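Local structure of terminal oxygenase component of carbazole 1,9a-dioxygenase (Sphingomonas, 3GKQ) at residues L79-E84 / S92-G97; H31-R36 / V49-E54. The protein probably catalyses the dioxygenation of carbazole as the terminal Rieske non-heme iron oxygenase, passing electrons from a [2Fe-2S] cluster to a mononuclear iron. One frame throughout, in Å; residues are numbered along the deposited sequence.

Contact 1 of 2, residues L79-E84 / S92-G97. With FES (Fe2/s2 (inorganic) cluster), chain H.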
loop_
_atom_site.group_PDB
_atom_site.type_symbol
_atom_site.label_atom_id
_atom_site.label_comp_id
_atom_site.label_asym_id
_atom_site.label_seq_id
_atom_site.Cartn_x
_atom_site.Cartn_y
_atom_site.Cartn_z
ATOM N N LEU A 79 -4.294 -22.965 -8.044
ATOM C CA LEU A 79 -4.198 -23.841 -9.213
ATOM C C LEU A 79 -3.996 -23.076 -10.515
ATOM O O LEU A 79 -3.136 -23.434 -11.321
ATOM C CB LEU A 79 -5.451 -24.712 -9.326
ATOM C CG LEU A 79 -5.697 -25.702 -8.183
ATOM C CD1 LEU A 79 -7.099 -26.297 -8.304
ATOM C CD2 LEU A 79 -4.641 -26.793 -8.216
ATOM N N SER A 80 -4.776 -22.014 -10.705
ATOM C CA SER A 80 -4.702 -21.206 -11.920
ATOM C C SER A 80 -3.381 -20.470 -12.140
ATOM O O SER A 80 -3.198 -19.844 -13.185
ATOM C CB SER A 80 -5.864 -20.202 -11.970
ATOM O OG SER A 80 -5.771 -19.236 -10.933
ATOM N N ASP A 81 -2.465 -20.523 -11.174
ATOM C CA ASP A 81 -1.170 -19.869 -11.364
ATOM C C ASP A 81 -0.405 -20.577 -12.496
ATOM O O ASP A 81 0.498 -20.001 -13.102
ATOM C CB ASP A 81 -0.335 -19.906 -10.078
ATOM C CG ASP A 81 -0.711 -18.790 -9.094
ATOM O OD1 ASP A 81 -1.611 -17.981 -9.406
ATOM O OD2 ASP A 81 -0.097 -18.728 -8.007
ATOM N N LYS A 82 -0.761 -21.832 -12.757
ATOM C CA LYS A 82 -0.145 -22.610 -13.836
ATOM C C LYS A 82 -1.027 -23.813 -14.144
ATOM O O LYS A 82 -0.797 -24.917 -13.640
ATOM C CB LYS A 82 1.259 -23.083 -13.454
ATOM C CG LYS A 82 2.015 -23.702 -14.637
ATOM C CD LYS A 82 3.465 -24.021 -14.304
ATOM C CE LYS A 82 4.240 -24.395 -15.567
ATOM N NZ LYS A 82 3.595 -25.518 -16.329
ATOM N N VAL A 83 -2.040 -23.586 -14.972
ATOM C CA VAL A 83 -2.990 -24.626 -15.336
ATOM C C VAL A 83 -2.342 -25.784 -16.090
ATOM O O VAL A 83 -1.658 -25.581 -17.094
ATOM C CB VAL A 83 -4.136 -24.052 -16.200
ATOM C CG1 VAL A 83 -5.131 -25.156 -16.543
ATOM C CG2 VAL A 83 -4.837 -22.922 -15.456
ATOM N N GLU A 84 -2.565 -26.993 -15.587
ATOM C CA GLU A 84 -2.038 -28.213 -16.191
ATOM C C GLU A 84 -3.134 -29.273 -16.138
ATOM O O GLU A 84 -3.583 -29.652 -15.058
ATOM C CB GLU A 84 -0.794 -28.698 -15.431
ATOM C CG GLU A 84 0.434 -27.808 -15.630
ATOM C CD GLU A 84 1.668 -28.314 -14.902
ATOM O OE1 GLU A 84 1.781 -29.539 -14.682
ATOM O OE2 GLU A 84 2.543 -27.486 -14.567
ATOM N N SER A 92 -4.535 -31.055 -12.853
ATOM C CA SER A 92 -3.511 -31.513 -11.927
ATOM C C SER A 92 -2.737 -30.303 -11.413
ATOM O O SER A 92 -2.285 -29.468 -12.202
ATOM C CB SER A 92 -2.539 -32.481 -12.626
ATOM O OG SER A 92 -3.209 -33.628 -13.131
ATOM N N CYS A 93 -2.590 -30.208 -10.094
ATOM C CA CYS A 93 -1.849 -29.100 -9.505
ATOM C C CYS A 93 -0.434 -29.119 -10.046
ATOM O O CYS A 93 0.208 -30.175 -10.127
ATOM C CB CYS A 93 -1.806 -29.200 -7.979
ATOM S SG CYS A 93 -0.933 -27.799 -7.189
ATOM N N TRP A 94 0.046 -27.937 -10.407
ATOM C CA TRP A 94 1.376 -27.763 -10.959
ATOM C C TRP A 94 2.521 -28.007 -9.982
ATOM O O TRP A 94 3.678 -28.091 -10.395
ATOM C CB TRP A 94 1.504 -26.350 -11.521
ATOM C CG TRP A 94 1.017 -25.279 -10.564
ATOM C CD1 TRP A 94 -0.256 -24.793 -10.452
ATOM C CD2 TRP A 94 1.803 -24.575 -9.588
ATOM N NE1 TRP A 94 -0.311 -23.823 -9.468
ATOM C CE2 TRP A 94 0.940 -23.673 -8.923
ATOM C CE3 TRP A 94 3.155 -24.621 -9.213
ATOM C CZ2 TRP A 94 1.383 -22.816 -7.900
ATOM C CZ3 TRP A 94 3.600 -23.767 -8.191
ATOM C CH2 TRP A 94 2.709 -22.878 -7.549
ATOM N N TYR A 95 2.216 -28.121 -8.691
ATOM C CA TYR A 95 3.272 -28.313 -7.704
ATOM C C TYR A 95 3.615 -29.787 -7.444
ATOM O O TYR A 95 4.745 -30.209 -7.690
ATOM C CB TYR A 95 2.892 -27.611 -6.387
ATOM C CG TYR A 95 4.071 -27.238 -5.505
ATOM C CD1 TYR A 95 5.368 -27.640 -5.825
ATOM C CD2 TYR A 95 3.882 -26.502 -4.329
ATOM C CE1 TYR A 95 6.451 -27.325 -4.997
ATOM C CE2 TYR A 95 4.958 -26.183 -3.490
ATOM C CZ TYR A 95 6.234 -26.597 -3.831
ATOM O OH TYR A 95 7.295 -26.289 -3.012
ATOM N N HIS A 96 2.655 -30.562 -6.945
ATOM C CA HIS A 96 2.898 -31.980 -6.666
ATOM C C HIS A 96 1.918 -32.901 -7.390
ATOM O O HIS A 96 1.728 -34.053 -6.995
ATOM C CB HIS A 96 2.831 -32.273 -5.162
ATOM C CG HIS A 96 3.648 -31.343 -4.321
ATOM N ND1 HIS A 96 3.143 -30.166 -3.808
ATOM C CD2 HIS A 96 4.935 -31.415 -3.904
ATOM C CE1 HIS A 96 4.085 -29.554 -3.110
ATOM N NE2 HIS A 96 5.181 -30.290 -3.153
ATOM N N GLY A 97 1.279 -32.377 -8.431
ATOM C CA GLY A 97 0.362 -33.168 -9.226
ATOM C C GLY A 97 -0.903 -33.745 -8.618
ATOM O O GLY A 97 -1.421 -34.734 -9.145
HETATM FE FE1 FES H . -0.893 -28.720 -5.092
HETATM FE FE2 FES H . 1.115 -29.978 -3.664
HETATM S S1 FES H . -0.112 -30.892 -5.268
HETATM S S2 FES H . 0.394 -27.779 -3.539
HETATM O O HOH W 1 -2.907 -26.859 -12.796
HETATM O O HOH W 2 4.481 -27.707 -12.919
#
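Lys82 CB packs over one face of the Trp94 indole, 3.9 Å from the centroid of its five-membered ring, a CH-pi contact. Placing CG between the backbone N and the carbonyl carbon (chi1 48°) turns the indole toward 79-82, with Leu79 O at the ring edge 3.3 Å from Trp94 CD1, and NE1 hydrogen-bonded to Thr78 O. Leu79, buried and apolar, fills the place beside a cluster ligand, its CD2 3.7 Å from Cys93 CB.

Among the polar links, Ser92 N gives a nearly straight bond of 2.8 Å to Glu84 O. One water joins Lys82 O, Glu84 N and Ser92 O; another bridges Glu84 OE2 and Trp94 O. Lys82 NZ meets Glu84 OE2 at 2.8 Å from above the carboxylate plane, while OE1 is hydrogen-bonded to Tyr86 and salt-bridged to Lys191 of the second subunit.

Cys93 SG binds FE1 at 2.3 Å and His96 ND1 binds FE2 at 2.0 Å; Cys72 and His74 complete the Rieske ligand set. His96 NE2 is also hydrogen-bonded to Asp183 of the second subunit, probably a route for electrons, as in related oxygenases. Segment 79-84 lies between strands 64-69 and 90-92; 92-97 leaves strand 90-92 for 98-101.

Contact 2 of 2, residues H31-R36 / V49-E54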
loop_
_atom_site.group_PDB
_atom_site.type_symbol
_atom_site.label_atom_id
_atom_site.label_comp_id
_atom_site.label_asym_id
_atom_site.label_seq_id
_atom_site.Cartn_x
_atom_site.Cartn_y
_atom_site.Cartn_z
ATOM N N HIS A 31 -26.844 -17.025 -2.843
ATOM C CA HIS A 31 -27.524 -16.413 -3.981
ATOM C C HIS A 31 -26.707 -16.687 -5.243
ATOM O O HIS A 31 -25.513 -16.996 -5.160
ATOM C CB HIS A 31 -27.638 -14.895 -3.795
ATOM C CG HIS A 31 -28.639 -14.475 -2.762
ATOM N ND1 HIS A 31 -29.989 -14.383 -3.028
ATOM C CD2 HIS A 31 -28.482 -14.096 -1.472
ATOM C CE1 HIS A 31 -30.620 -13.961 -1.947
ATOM N NE2 HIS A 31 -29.729 -13.778 -0.988
ATOM N N TRP A 32 -27.355 -16.568 -6.403
ATOM C CA TRP A 32 -26.692 -16.767 -7.688
ATOM C C TRP A 32 -26.092 -15.442 -8.136
ATOM O O TRP A 32 -26.691 -14.385 -7.945
ATOM C CB TRP A 32 -27.680 -17.227 -8.771
ATOM C CG TRP A 32 -28.204 -18.618 -8.607
ATOM C CD1 TRP A 32 -29.365 -18.994 -7.996
ATOM C CD2 TRP A 32 -27.590 -19.823 -9.081
ATOM N NE1 TRP A 32 -29.516 -20.358 -8.065
ATOM C CE2 TRP A 32 -28.442 -20.891 -8.726
ATOM C CE3 TRP A 32 -26.404 -20.102 -9.774
ATOM C CZ2 TRP A 32 -28.144 -22.225 -9.041
ATOM C CZ3 TRP A 32 -26.106 -21.429 -10.088
ATOM C CH2 TRP A 32 -26.976 -22.471 -9.719
ATOM N N TYR A 33 -24.917 -15.511 -8.747
ATOM C CA TYR A 33 -24.221 -14.333 -9.239
ATOM C C TYR A 33 -23.575 -14.637 -10.584
ATOM O O TYR A 33 -22.964 -15.687 -10.759
ATOM C CB TYR A 33 -23.108 -13.920 -8.270
ATOM C CG TYR A 33 -23.576 -13.369 -6.942
ATOM C CD1 TYR A 33 -23.929 -12.023 -6.805
ATOM C CD2 TYR A 33 -23.655 -14.189 -5.817
ATOM C CE1 TYR A 33 -24.345 -11.508 -5.576
ATOM C CE2 TYR A 33 -24.068 -13.690 -4.588
ATOM C CZ TYR A 33 -24.410 -12.349 -4.474
ATOM O OH TYR A 33 -24.817 -11.859 -3.258
ATOM N N PRO A 34 -23.716 -13.726 -11.558
ATOM C CA PRO A 34 -23.106 -13.944 -12.872
ATOM C C PRO A 34 -21.641 -13.527 -12.722
ATOM O O PRO A 34 -21.351 -12.534 -12.055
ATOM C CB PRO A 34 -23.896 -13.001 -13.775
ATOM C CG PRO A 34 -24.190 -11.841 -12.863
ATOM C CD PRO A 34 -24.580 -12.530 -11.562
ATOM N N VAL A 35 -20.716 -14.267 -13.324
ATOM C CA VAL A 35 -19.306 -13.924 -13.181
ATOM C C VAL A 35 -18.552 -13.692 -14.480
ATOM O O VAL A 35 -17.518 -13.020 -14.490
ATOM C CB VAL A 35 -18.545 -15.010 -12.391
ATOM C CG1 VAL A 35 -19.125 -15.132 -10.994
ATOM C CG2 VAL A 35 -18.634 -16.347 -13.121
ATOM N N ARG A 36 -19.067 -14.234 -15.579
ATOM C CA ARG A 36 -18.386 -14.087 -16.857
ATOM C C ARG A 36 -19.360 -14.322 -18.015
ATOM O O ARG A 36 -20.430 -14.912 -17.833
ATOM C CB ARG A 36 -17.237 -15.107 -16.916
ATOM C CG ARG A 36 -15.973 -14.645 -17.621
ATOM C CD ARG A 36 -14.845 -14.304 -16.651
ATOM N NE ARG A 36 -15.100 -13.068 -15.926
ATOM C CZ ARG A 36 -14.245 -12.499 -15.083
ATOM N NH1 ARG A 36 -13.059 -13.048 -14.850
ATOM N NH2 ARG A 36 -14.579 -11.373 -14.468
ATOM N N VAL A 49 -11.662 -16.697 -11.608
ATOM C CA VAL A 49 -12.501 -15.550 -11.277
ATOM C C VAL A 49 -12.558 -15.442 -9.758
ATOM O O VAL A 49 -12.186 -16.377 -9.041
ATOM C CB VAL A 49 -13.962 -15.703 -11.794
ATOM C CG1 VAL A 49 -13.994 -15.758 -13.320
ATOM C CG2 VAL A 49 -14.592 -16.948 -11.197
ATOM N N GLN A 50 -13.019 -14.299 -9.270
ATOM C CA GLN A 50 -13.158 -14.101 -7.835
ATOM C C GLN A 50 -14.457 -13.357 -7.581
ATOM O O GLN A 50 -14.717 -12.328 -8.200
ATOM C CB GLN A 50 -11.987 -13.291 -7.267
ATOM C CG GLN A 50 -12.060 -13.099 -5.748
ATOM C CD GLN A 50 -10.878 -12.319 -5.189
ATOM O OE1 GLN A 50 -9.731 -12.547 -5.573
ATOM N NE2 GLN A 50 -11.152 -11.407 -4.266
ATOM N N LEU A 51 -15.288 -13.897 -6.697
ATOM C CA LEU A 51 -16.541 -13.242 -6.355
ATOM C C LEU A 51 -16.784 -13.454 -4.870
ATOM O O LEU A 51 -16.523 -14.536 -4.334
ATOM C CB LEU A 51 -17.716 -13.800 -7.168
ATOM C CG LEU A 51 -18.277 -15.174 -6.802
ATOM C CD1 LEU A 51 -19.607 -15.382 -7.515
ATOM C CD2 LEU A 51 -17.284 -16.256 -7.177
ATOM N N LEU A 52 -17.274 -12.413 -4.206
ATOM C CA LEU A 52 -17.538 -12.474 -2.773
ATOM C C LEU A 52 -16.312 -12.918 -1.980
ATOM O O LEU A 52 -16.430 -13.594 -0.957
ATOM C CB LEU A 52 -18.728 -13.396 -2.486
ATOM C CG LEU A 52 -20.100 -12.775 -2.773
ATOM C CD1 LEU A 52 -20.326 -12.669 -4.281
ATOM C CD2 LEU A 52 -21.186 -13.627 -2.143
ATOM N N GLY A 53 -15.134 -12.528 -2.464
ATOM C CA GLY A 53 -13.890 -12.868 -1.794
ATOM C C GLY A 53 -13.385 -14.287 -2.007
ATOM O O GLY A 53 -12.329 -14.649 -1.494
ATOM N N GLU A 54 -14.126 -15.092 -2.761
ATOM C CA GLU A 54 -13.732 -16.474 -3.011
ATOM C C GLU A 54 -13.117 -16.659 -4.399
ATOM O O GLU A 54 -13.652 -16.176 -5.396
ATOM C CB GLU A 54 -14.952 -17.390 -2.834
ATOM C CG GLU A 54 -15.441 -17.459 -1.378
ATOM C CD GLU A 54 -16.713 -18.289 -1.196
ATOM O OE1 GLU A 54 -16.946 -19.230 -1.980
ATOM O OE2 GLU A 54 -17.474 -18.008 -0.247
#
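Leu52 lays a methyl over the ring of Tyr33, and this pair with Val35 and Leu51 makes the tightly packed part of the contact. CD1 of Leu52 stands 3.9 Å from the Tyr33 ring centroid and only 13° off the normal, a CH-pi contact over the middle of the face; its other methyl, CD2, reaches Tyr33 CE2 at 3.8 Å. The two side chains meet at about a right angle, and a flat ring opposite a forked leucine lets both methyls touch. Tyrosine also suits the place because its hydroxyl, hydrogen-bonded to Phe28 O, has a polar partner at the far end of an otherwise apolar ring.

Beside them, Leu51 CD1 lies 3.5 Å from Val35 CG1 and 3.9 Å from Tyr33 CB. Leu51 holds CG between its backbone N and carbonyl carbon (chi1 75°), which brings CD1 against both Val35 and Tyr33.

The other end has fewer partners and lies nearer solvent: only Arg36 and Val49 meet there. The partly exposed Arg36 bends back so that one face of its guanidinium lies against Val49 CG1, with Arg36 NH1 in close approach at 3.2 Å. Val49 itself stays buried, while the long chain of Arg36 lets the charge remain near the partly exposed edge.

After Leu51 the chain reverses in a type I' turn, closed by Glu54 N to Leu51 O at 2.9 Å; Leu52 and Gly53 both take positive phi, easy for glycine and less so for leucine. The strands belong to different sheets, joined here by side chains: 31-35 pairs with 135-140, and 47-51 with 54-61. Strand 282-289 of the catalytic domain adds Val288 against Tyr33 and Pro289 against Leu52.

From the N terminus, strand 31-35 comes first, and contact 2 closes a loop of twelve residues when segment 49-54 returns against 31-36. The chain then continues through strands 54-61 and 64-69 to the cluster-binding loops, where contact 1 closes a shorter loop of seven residues around the start of strand 90-92. The two are therefore in series and neither nest nor cross. The centres of contact 1 and contact 2 lie about 22 Å apart. The nearest atoms of contact 1 and contact 2 are about 6 Å apart, so the two do not meet. Contact 2 joins two three-stranded sheets next to the catalytic domain, whereas contact 1 ties together loops at the [2Fe-2S] end, which faces a second subunit.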